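Local coordinates for protein ethyl acetate hydrolase (PDB 5EFZ) that hydrolyses ethyl acetate to ethanol and acetate as a homodimeric esterase of the alpha/beta-hydrolase fold, serving the breakdown of short methyl ketones, at residues Ile62-Trp67 / Leu146-Ser151; Asp127-His132 / Val162-Phe167; Lys296-Pro301 / Ala353-Ser358. All blocks are in the same frame, centred on the assembly; numbering follows the deposited sequence.

Contact 1. Residues Ile62-Trp67 / Leu146-Ser151. With ACT (acetate ion), chain O.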
loop_
_atom_site.group_PDB
_atom_site.type_symbol
_atom_site.label_atom_id
_atom_site.label_comp_id
_atom_site.label_asym_id
_atom_site.label_seq_id
_atom_site.Cartn_x
_atom_site.Cartn_y
_atom_site.Cartn_z
ATOM N N ILE A 62 -10.948 13.035 -30.222
ATOM C CA ILE A 62 -10.854 12.422 -28.887
ATOM C C ILE A 62 -9.579 12.954 -28.226
ATOM O O ILE A 62 -8.508 12.904 -28.821
ATOM C CB ILE A 62 -10.797 10.883 -28.949
ATOM C CG1 ILE A 62 -12.075 10.316 -29.585
ATOM C CG2 ILE A 62 -10.545 10.272 -27.500
ATOM C CD1 ILE A 62 -12.054 8.807 -29.769
ATOM N N LEU A 63 -9.705 13.481 -27.015
ATOM C CA LEU A 63 -8.525 14.032 -26.320
ATOM C C LEU A 63 -8.056 13.015 -25.307
ATOM O O LEU A 63 -8.863 12.495 -24.558
ATOM C CB LEU A 63 -8.849 15.334 -25.618
ATOM C CG LEU A 63 -7.733 15.910 -24.725
ATOM C CD1 LEU A 63 -6.657 16.498 -25.597
ATOM C CD2 LEU A 63 -8.336 17.000 -23.858
ATOM N N VAL A 64 -6.748 12.736 -25.302
ATOM C CA VAL A 64 -6.162 11.766 -24.387
ATOM C C VAL A 64 -5.043 12.467 -23.603
ATOM O O VAL A 64 -3.955 12.681 -24.145
ATOM C CB VAL A 64 -5.594 10.560 -25.145
ATOM C CG1 VAL A 64 -5.079 9.510 -24.150
ATOM C CG2 VAL A 64 -6.715 9.919 -26.038
ATOM N N PRO A 65 -5.318 12.863 -22.346
ATOM C CA PRO A 65 -4.246 13.400 -21.479
ATOM C C PRO A 65 -3.322 12.293 -21.013
ATOM O O PRO A 65 -3.669 11.128 -21.115
ATOM C CB PRO A 65 -4.999 13.992 -20.266
ATOM C CG PRO A 65 -6.468 14.074 -20.715
ATOM C CD PRO A 65 -6.627 12.887 -21.665
ATOM N N THR A 66 -2.135 12.643 -20.526
ATOM C CA THR A 66 -1.173 11.613 -20.112
ATOM C C THR A 66 -1.125 11.538 -18.586
ATOM O O THR A 66 -1.615 12.447 -17.873
ATOM C CB THR A 66 0.246 11.910 -20.685
ATOM O OG1 THR A 66 0.696 13.156 -20.162
ATOM C CG2 THR A 66 0.206 12.045 -22.259
ATOM N N TRP A 67 -0.548 10.450 -18.082
ATOM C CA TRP A 67 -0.606 10.170 -16.662
ATOM C C TRP A 67 0.736 10.448 -15.999
ATOM O O TRP A 67 1.679 10.926 -16.637
ATOM C CB TRP A 67 -1.037 8.712 -16.415
ATOM C CG TRP A 67 -0.231 7.666 -17.148
ATOM C CD1 TRP A 67 1.141 7.535 -17.185
ATOM C CD2 TRP A 67 -0.762 6.567 -17.912
ATOM N NE1 TRP A 67 1.493 6.431 -17.947
ATOM C CE2 TRP A 67 0.346 5.827 -18.409
ATOM C CE3 TRP A 67 -2.060 6.149 -18.232
ATOM C CZ2 TRP A 67 0.182 4.680 -19.200
ATOM C CZ3 TRP A 67 -2.224 5.016 -19.030
ATOM C CH2 TRP A 67 -1.109 4.294 -19.502
ATOM N N LEU A 146 -14.983 12.629 -27.107
ATOM C CA LEU A 146 -14.625 11.863 -25.906
ATOM C C LEU A 146 -13.376 12.482 -25.309
ATOM O O LEU A 146 -12.489 12.889 -26.064
ATOM C CB LEU A 146 -14.360 10.379 -26.246
ATOM C CG LEU A 146 -13.768 9.514 -25.122
ATOM C CD1 LEU A 146 -14.853 9.365 -24.009
ATOM C CD2 LEU A 146 -13.412 8.131 -25.682
ATOM N N VAL A 147 -13.361 12.632 -23.982
ATOM C CA VAL A 147 -12.138 12.836 -23.229
ATOM C C VAL A 147 -11.903 11.551 -22.424
ATOM O O VAL A 147 -12.800 11.074 -21.738
ATOM C CB VAL A 147 -12.222 14.039 -22.306
ATOM C CG1 VAL A 147 -10.890 14.202 -21.564
ATOM C CG2 VAL A 147 -12.511 15.335 -23.138
ATOM N N VAL A 148 -10.725 10.959 -22.553
ATOM C CA VAL A 148 -10.444 9.712 -21.837
ATOM C C VAL A 148 -9.007 9.706 -21.333
ATOM O O VAL A 148 -8.071 10.045 -22.068
ATOM C CB VAL A 148 -10.711 8.451 -22.740
ATOM C CG1 VAL A 148 -9.946 8.541 -24.099
ATOM C CG2 VAL A 148 -10.396 7.114 -21.970
ATOM N N GLY A 149 -8.826 9.304 -20.072
ATOM C CA GLY A 149 -7.477 9.175 -19.542
ATOM C C GLY A 149 -7.493 8.320 -18.300
ATOM O O GLY A 149 -8.562 8.069 -17.735
ATOM N N GLY A 150 -6.313 7.866 -17.885
ATOM C CA GLY A 150 -6.202 7.034 -16.702
ATOM C C GLY A 150 -5.378 7.741 -15.646
ATOM O O GLY A 150 -4.423 8.448 -15.969
ATOM N N SER A 151 -5.787 7.537 -14.405
ATOM C CA SER A 151 -5.153 8.109 -13.204
ATOM C C SER A 151 -5.027 9.641 -13.294
ATOM O O SER A 151 -6.052 10.309 -13.254
ATOM C CB SER A 151 -3.811 7.456 -12.942
ATOM O OG SER A 151 -3.412 7.770 -11.612
HETATM C C ACT O . -0.595 7.531 -12.800
HETATM O O ACT O . -1.056 7.032 -11.734
HETATM O OXT ACT O . -1.013 8.690 -13.136
HETATM C CH3 ACT O . 0.375 6.761 -13.630
HETATM O O HOH W 1 -3.864 8.955 -19.472
#
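I62 and V148 meet through methyl groups on one face of the central sheet of this alpha/beta hydrolase, with I62 CG2 lying 3.9 Å from V148 CG1. That V148 methyl occupies the crowded position between its own backbone N and carbonyl carbon (chi1 53°), which sets it against both I62 CG2 and V64 CG2. L146 comes in obliquely from the same face and lays its CD2 against I62 CG2, while L63 and V147 project from the other face.

The parallel strands are joined by two backbone hydrogen bonds, L63 N to L146 O at 3.0 Å and V148 N to L63 O at 3.1 Å. P65 then ends the pattern: it has no N-H to offer V148 O, and its CD packs against that oxygen at 3.2 Å instead. Just beyond, a water bridges the backbones, donating to P65 O (2.7 Å) and accepting from G150 N.

W67 brings its CB to 3.4 Å from G150 O, which lies at the edge of the indole near the ring plane. At G149 and G150 any CB would come close to P65 CD and W67 CE3, respectively.

S151, the inferred nucleophile, follows at a strained turn (phi 54°, psi -114°) that fits a nucleophile elbow. Its OG lies only 2.5 Å from O of an acetate, probably from the crystallisation liquor, too short for the details of the bond to be trusted. H334 NE2 is a further partner of the ion; the backbone N-H groups of Y68 and M152 also bond it, consistent with an oxyanion hole for the ester carbonyl oxygen.

Contact 2. Residues Asp127-His132 / Val162-Phe167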
loop_
_atom_site.group_PDB
_atom_site.type_symbol
_atom_site.label_atom_id
_atom_site.label_comp_id
_atom_site.label_asym_id
_atom_site.label_seq_id
_atom_site.Cartn_x
_atom_site.Cartn_y
_atom_site.Cartn_z
ATOM N N ASP A 127 -3.264 22.451 -16.899
ATOM C CA ASP A 127 -3.255 21.568 -18.071
ATOM C C ASP A 127 -4.528 21.674 -18.913
ATOM O O ASP A 127 -4.483 21.766 -20.154
ATOM C CB ASP A 127 -3.081 20.113 -17.644
ATOM C CG ASP A 127 -1.630 19.787 -17.276
ATOM O OD1 ASP A 127 -0.773 19.804 -18.182
ATOM O OD2 ASP A 127 -1.350 19.491 -16.095
ATOM N N VAL A 128 -5.671 21.656 -18.247
ATOM C CA VAL A 128 -6.946 21.654 -18.989
ATOM C C VAL A 128 -7.155 22.980 -19.699
ATOM O O VAL A 128 -7.609 23.023 -20.852
ATOM C CB VAL A 128 -8.102 21.299 -18.038
ATOM C CG1 VAL A 128 -9.502 21.465 -18.723
ATOM C CG2 VAL A 128 -7.906 19.821 -17.590
ATOM N N SER A 129 -6.790 24.073 -19.038
ATOM C CA SER A 129 -6.887 25.382 -19.693
ATOM C C SER A 129 -5.960 25.464 -20.916
ATOM O O SER A 129 -6.371 25.938 -21.988
ATOM C CB SER A 129 -6.579 26.506 -18.696
ATOM O OG SER A 129 -6.596 27.767 -19.359
ATOM N N ALA A 130 -4.722 24.988 -20.757
ATOM C CA ALA A 130 -3.784 24.940 -21.874
ATOM C C ALA A 130 -4.290 24.057 -23.020
ATOM O O ALA A 130 -4.196 24.441 -24.195
ATOM C CB ALA A 130 -2.397 24.441 -21.395
ATOM N N GLN A 131 -4.805 22.884 -22.685
ATOM C CA GLN A 131 -5.396 21.985 -23.697
ATOM C C GLN A 131 -6.574 22.619 -24.431
ATOM O O GLN A 131 -6.751 22.454 -25.655
ATOM C CB GLN A 131 -5.836 20.672 -23.044
ATOM C CG GLN A 131 -4.637 19.789 -22.609
ATOM C CD GLN A 131 -5.007 18.783 -21.538
ATOM O OE1 GLN A 131 -6.182 18.538 -21.285
ATOM N NE2 GLN A 131 -3.988 18.224 -20.864
ATOM N N HIS A 132 -7.419 23.300 -23.679
ATOM C CA HIS A 132 -8.555 23.971 -24.296
ATOM C C HIS A 132 -8.077 25.043 -25.284
ATOM O O HIS A 132 -8.659 25.212 -26.371
ATOM C CB HIS A 132 -9.451 24.571 -23.224
ATOM C CG HIS A 132 -10.631 25.313 -23.778
ATOM N ND1 HIS A 132 -10.636 26.679 -23.940
ATOM C CD2 HIS A 132 -11.849 24.884 -24.186
ATOM C CE1 HIS A 132 -11.796 27.062 -24.445
ATOM N NE2 HIS A 132 -12.552 25.991 -24.606
ATOM N N VAL A 162 -16.002 19.214 -15.969
ATOM C CA VAL A 162 -16.582 20.196 -15.039
ATOM C C VAL A 162 -16.342 21.629 -15.542
ATOM O O VAL A 162 -17.226 22.477 -15.467
ATOM C CB VAL A 162 -15.999 20.049 -13.593
ATOM C CG1 VAL A 162 -16.393 21.247 -12.694
ATOM C CG2 VAL A 162 -16.472 18.748 -12.962
ATOM N N ARG A 163 -15.151 21.885 -16.065
ATOM C CA ARG A 163 -14.743 23.243 -16.430
ATOM C C ARG A 163 -15.380 23.716 -17.736
ATOM O O ARG A 163 -15.747 24.898 -17.882
ATOM C CB ARG A 163 -13.204 23.315 -16.533
ATOM C CG ARG A 163 -12.653 24.706 -16.815
ATOM C CD ARG A 163 -11.152 24.709 -17.039
ATOM N NE ARG A 163 -10.421 24.557 -15.792
ATOM C CZ ARG A 163 -9.580 25.457 -15.303
ATOM N NH1 ARG A 163 -9.337 26.592 -15.962
ATOM N NH2 ARG A 163 -8.998 25.223 -14.144
ATOM N N TYR A 164 -15.527 22.791 -18.683
ATOM C CA TYR A 164 -16.153 23.084 -19.961
ATOM C C TYR A 164 -17.276 22.092 -20.295
ATOM O O TYR A 164 -17.140 21.256 -21.202
ATOM C CB TYR A 164 -15.104 23.070 -21.070
ATOM C CG TYR A 164 -13.928 23.987 -20.858
ATOM C CD1 TYR A 164 -12.679 23.473 -20.549
ATOM C CD2 TYR A 164 -14.056 25.362 -21.007
ATOM C CE1 TYR A 164 -11.602 24.283 -20.380
ATOM C CE2 TYR A 164 -12.963 26.199 -20.828
ATOM C CZ TYR A 164 -11.747 25.646 -20.510
ATOM O OH TYR A 164 -10.654 26.445 -20.339
ATOM N N PRO A 165 -18.392 22.175 -19.567
ATOM C CA PRO A 165 -19.312 21.027 -19.636
ATOM C C PRO A 165 -19.953 20.776 -20.998
ATOM O O PRO A 165 -20.153 19.617 -21.352
ATOM C CB PRO A 165 -20.374 21.357 -18.583
ATOM C CG PRO A 165 -20.162 22.766 -18.202
ATOM C CD PRO A 165 -18.771 23.149 -18.533
ATOM N N ASP A 166 -20.254 21.817 -21.762
ATOM C CA ASP A 166 -20.775 21.609 -23.116
ATOM C C ASP A 166 -19.735 21.096 -24.134
ATOM O O ASP A 166 -20.066 20.445 -25.132
ATOM C CB ASP A 166 -21.367 22.924 -23.641
ATOM C CG ASP A 166 -22.715 23.244 -23.012
ATOM O OD1 ASP A 166 -23.591 22.349 -22.958
ATOM O OD2 ASP A 166 -22.892 24.385 -22.551
ATOM N N PHE A 167 -18.476 21.396 -23.880
ATOM C CA PHE A 167 -17.404 21.051 -24.794
ATOM C C PHE A 167 -17.184 19.527 -24.828
ATOM O O PHE A 167 -16.802 18.967 -25.856
ATOM C CB PHE A 167 -16.124 21.776 -24.336
ATOM C CG PHE A 167 -15.096 22.009 -25.421
ATOM C CD1 PHE A 167 -14.172 21.018 -25.757
ATOM C CD2 PHE A 167 -15.017 23.241 -26.057
ATOM C CE1 PHE A 167 -13.170 21.265 -26.740
ATOM C CE2 PHE A 167 -14.043 23.494 -27.037
ATOM C CZ PHE A 167 -13.118 22.501 -27.375
HETATM O O HOH W 2 -8.449 28.045 -22.454
#
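H132 and Y164 form an offset stack where helix 124-139 packs beside the end of helix 152-163, two helices of the alpha/beta-hydrolase fold. Their ring centroids lie 3.9 Å apart and the planes diverge by only 9°, with H132 CG 3.5 Å from Y164 CZ. The imidazole also turns an edge to F167, making an offset edge-to-face pair at 62° in which NE2 comes 3.8 Å from CE2. H132 reaches both rings with its CG anti to the backbone N (chi1 179°).

V128 CG1 sits at the edge of the tyrosine ring, 3.9 Å from CE1, and also touches R163 CD. The face of Y164 opposite H132 carries R163 CG. With an alanine here in place of Y164, one face of H132 is likely to lose its stacking partner, leaving the imidazole freer to turn.

Further out, W160 meets the rings of both Y164 and F167, extending the aromatic cluster into helix 152-163. E159 of the same helix pairs with R163 NE in a salt bridge. On the polar side, one water donates to S129 O at 3.0 Å, lies 3.0 Å from H132 ND1 and reaches Y164 OH weakly at 3.4 Å.

Contact 3. Residues Lys296-Pro301 / Ala353-Ser358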
loop_
_atom_site.group_PDB
_atom_site.type_symbol
_atom_site.label_atom_id
_atom_site.label_comp_id
_atom_site.label_asym_id
_atom_site.label_seq_id
_atom_site.Cartn_x
_atom_site.Cartn_y
_atom_site.Cartn_z
ATOM N N LYS A 296 -21.802 12.456 -21.262
ATOM C CA LYS A 296 -22.075 11.045 -20.951
ATOM C C LYS A 296 -20.820 10.451 -20.384
ATOM O O LYS A 296 -19.787 10.370 -21.072
ATOM C CB LYS A 296 -22.534 10.279 -22.207
ATOM C CG LYS A 296 -22.921 8.795 -21.971
ATOM C CD LYS A 296 -24.126 8.696 -21.048
ATOM C CE LYS A 296 -24.459 7.242 -20.659
ATOM N NZ LYS A 296 -25.567 7.149 -19.640
ATOM N N THR A 297 -20.868 10.031 -19.118
ATOM C CA THR A 297 -19.633 9.674 -18.415
ATOM C C THR A 297 -19.589 8.231 -17.889
ATOM O O THR A 297 -20.527 7.786 -17.228
ATOM C CB THR A 297 -19.417 10.628 -17.205
ATOM O OG1 THR A 297 -19.456 11.981 -17.663
ATOM C CG2 THR A 297 -18.086 10.357 -16.516
ATOM N N TYR A 298 -18.511 7.515 -18.212
ATOM C CA TYR A 298 -18.209 6.197 -17.629
ATOM C C TYR A 298 -17.113 6.354 -16.570
ATOM O O TYR A 298 -16.023 6.890 -16.849
ATOM C CB TYR A 298 -17.728 5.196 -18.704
ATOM C CG TYR A 298 -18.803 4.623 -19.599
ATOM C CD1 TYR A 298 -20.114 5.080 -19.538
ATOM C CD2 TYR A 298 -18.496 3.633 -20.526
ATOM C CE1 TYR A 298 -21.100 4.556 -20.388
ATOM C CE2 TYR A 298 -19.471 3.102 -21.376
ATOM C CZ TYR A 298 -20.753 3.566 -21.296
ATOM O OH TYR A 298 -21.703 3.043 -22.130
ATOM N N VAL A 299 -17.411 5.899 -15.351
ATOM C CA VAL A 299 -16.460 5.918 -14.248
ATOM C C VAL A 299 -15.932 4.494 -14.120
ATOM O O VAL A 299 -16.721 3.557 -13.896
ATOM C CB VAL A 299 -17.130 6.366 -12.926
ATOM C CG1 VAL A 299 -16.108 6.318 -11.748
ATOM C CG2 VAL A 299 -17.776 7.760 -13.077
ATOM N N MET A 300 -14.634 4.330 -14.342
ATOM C CA MET A 300 -14.055 2.993 -14.526
ATOM C C MET A 300 -12.824 2.766 -13.657
ATOM O O MET A 300 -11.699 2.769 -14.141
ATOM C CB MET A 300 -13.721 2.774 -16.028
ATOM C CG MET A 300 -14.986 2.972 -16.932
ATOM S SD MET A 300 -14.623 2.664 -18.671
ATOM C CE MET A 300 -14.298 0.948 -18.650
ATOM N N PRO A 301 -13.048 2.531 -12.360
ATOM C CA PRO A 301 -11.904 2.121 -11.534
ATOM C C PRO A 301 -11.417 0.725 -11.938
ATOM O O PRO A 301 -12.175 -0.009 -12.574
ATOM C CB PRO A 301 -12.487 2.088 -10.118
ATOM C CG PRO A 301 -13.981 1.723 -10.345
ATOM C CD PRO A 301 -14.327 2.503 -11.621
ATOM N N ALA A 353 -16.225 1.479 -26.754
ATOM C CA ALA A 353 -16.965 1.418 -28.009
ATOM C C ALA A 353 -18.451 1.688 -27.729
ATOM O O ALA A 353 -19.143 2.354 -28.509
ATOM C CB ALA A 353 -16.758 0.052 -28.698
ATOM N N GLU A 354 -18.931 1.213 -26.592
ATOM C CA GLU A 354 -20.331 1.400 -26.234
ATOM C C GLU A 354 -20.564 2.871 -25.929
ATOM O O GLU A 354 -21.551 3.453 -26.351
ATOM C CB GLU A 354 -20.714 0.531 -25.037
ATOM C CG GLU A 354 -22.154 0.729 -24.602
ATOM C CD GLU A 354 -22.599 -0.261 -23.546
ATOM O OE1 GLU A 354 -21.872 -1.243 -23.279
ATOM O OE2 GLU A 354 -23.688 -0.048 -22.980
ATOM N N LEU A 355 -19.614 3.483 -25.229
ATOM C CA LEU A 355 -19.699 4.911 -24.907
ATOM C C LEU A 355 -19.737 5.758 -26.159
ATOM O O LEU A 355 -20.546 6.691 -26.276
ATOM C CB LEU A 355 -18.507 5.328 -24.029
ATOM C CG LEU A 355 -18.467 6.796 -23.591
ATOM C CD1 LEU A 355 -19.785 7.190 -22.926
ATOM C CD2 LEU A 355 -17.300 6.948 -22.576
ATOM N N LEU A 356 -18.861 5.446 -27.110
ATOM C CA LEU A 356 -18.776 6.215 -28.358
ATOM C C LEU A 356 -19.997 6.024 -29.246
ATOM O O LEU A 356 -20.165 6.749 -30.229
ATOM C CB LEU A 356 -17.515 5.832 -29.136
ATOM C CG LEU A 356 -16.236 6.429 -28.486
ATOM C CD1 LEU A 356 -14.974 5.672 -28.930
ATOM C CD2 LEU A 356 -16.133 7.904 -28.913
ATOM N N SER A 357 -20.850 5.057 -28.921
ATOM C CA SER A 357 -22.035 4.843 -29.748
ATOM C C SER A 357 -23.281 5.516 -29.156
ATOM O O SER A 357 -24.383 5.418 -29.722
ATOM C CB SER A 357 -22.279 3.346 -29.949
ATOM O OG SER A 357 -22.834 2.792 -28.767
ATOM N N SER A 358 -23.119 6.224 -28.037
ATOM C CA SER A 358 -24.253 6.939 -27.457
ATOM C C SER A 358 -24.690 8.039 -28.452
ATOM O O SER A 358 -23.854 8.727 -29.035
ATOM C CB SER A 358 -23.895 7.526 -26.081
ATOM O OG SER A 358 -22.996 8.630 -26.228
#
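L355 packs over the ring of Y298, joining the C-terminal part of helix 342-356 to strand 296-300 of the alpha/beta-hydrolase sheet. The leucine can be followed outward from the helix. Its CB lies over the phenol face, 3.6 Å from Y298 CE2, near the hydroxyl-bearing half of the ring. From there CG runs anti to the backbone N (chi1 -179°), carrying the branch back along the ring toward the strand, so that leucine and tyrosine run antiparallel alongside one another. At the fork the methyls part company. CD1 stands above the ring in a CH-pi contact, 4.0 Å from the Y298 centroid and 13° off the ring normal, and its outer side reaches K296, 3.7 Å from CG. CD2 stays near the root of the ring, 4.1 Å from Y298 CG. R170 and A172 of the adjoining strand 170-174 also touch this leucine, which is thus buried between helix and sheet.

K296 contributes the aliphatic part of its chain. Bent beyond CG, it leads its ammonium away to the backbone oxygen of N322, while S358 OG lies loosely beside K296 CG. At the other end of Y298, the hydroxyl rests against the aliphatic stem of E354, with OH 3.4 Å from CG and the carboxylate plane standing at 90° to the ring. The charge of E354 is met instead by a salt bridge from OE2 to R326.

Within 353-358, E354 O accepts twice: from S357 N at 3.1 Å and from S357 OG at 2.8 Å, both approaching from the same face of its plane.

In the fold
Contact 1 forms the centre of the group and touches each of the others from a different face of the sheet. L63 CD2 lies 3.7 Å from Q131 OE1 of contact 2, whereas on the face carrying I62 and L146, L146 CD1 meets L355 CD2 of contact 3 at 3.7 Å. Contact 2 and the helix of contact 3 therefore lie on opposite faces of the sheet; the two contacts do not touch, and their centres are about 19 Å apart. Helix 152-163 follows S151 directly and ends in contact 2. Only contact 1 reaches the acetate; its W67 side chain is about 7 Å from that of H334.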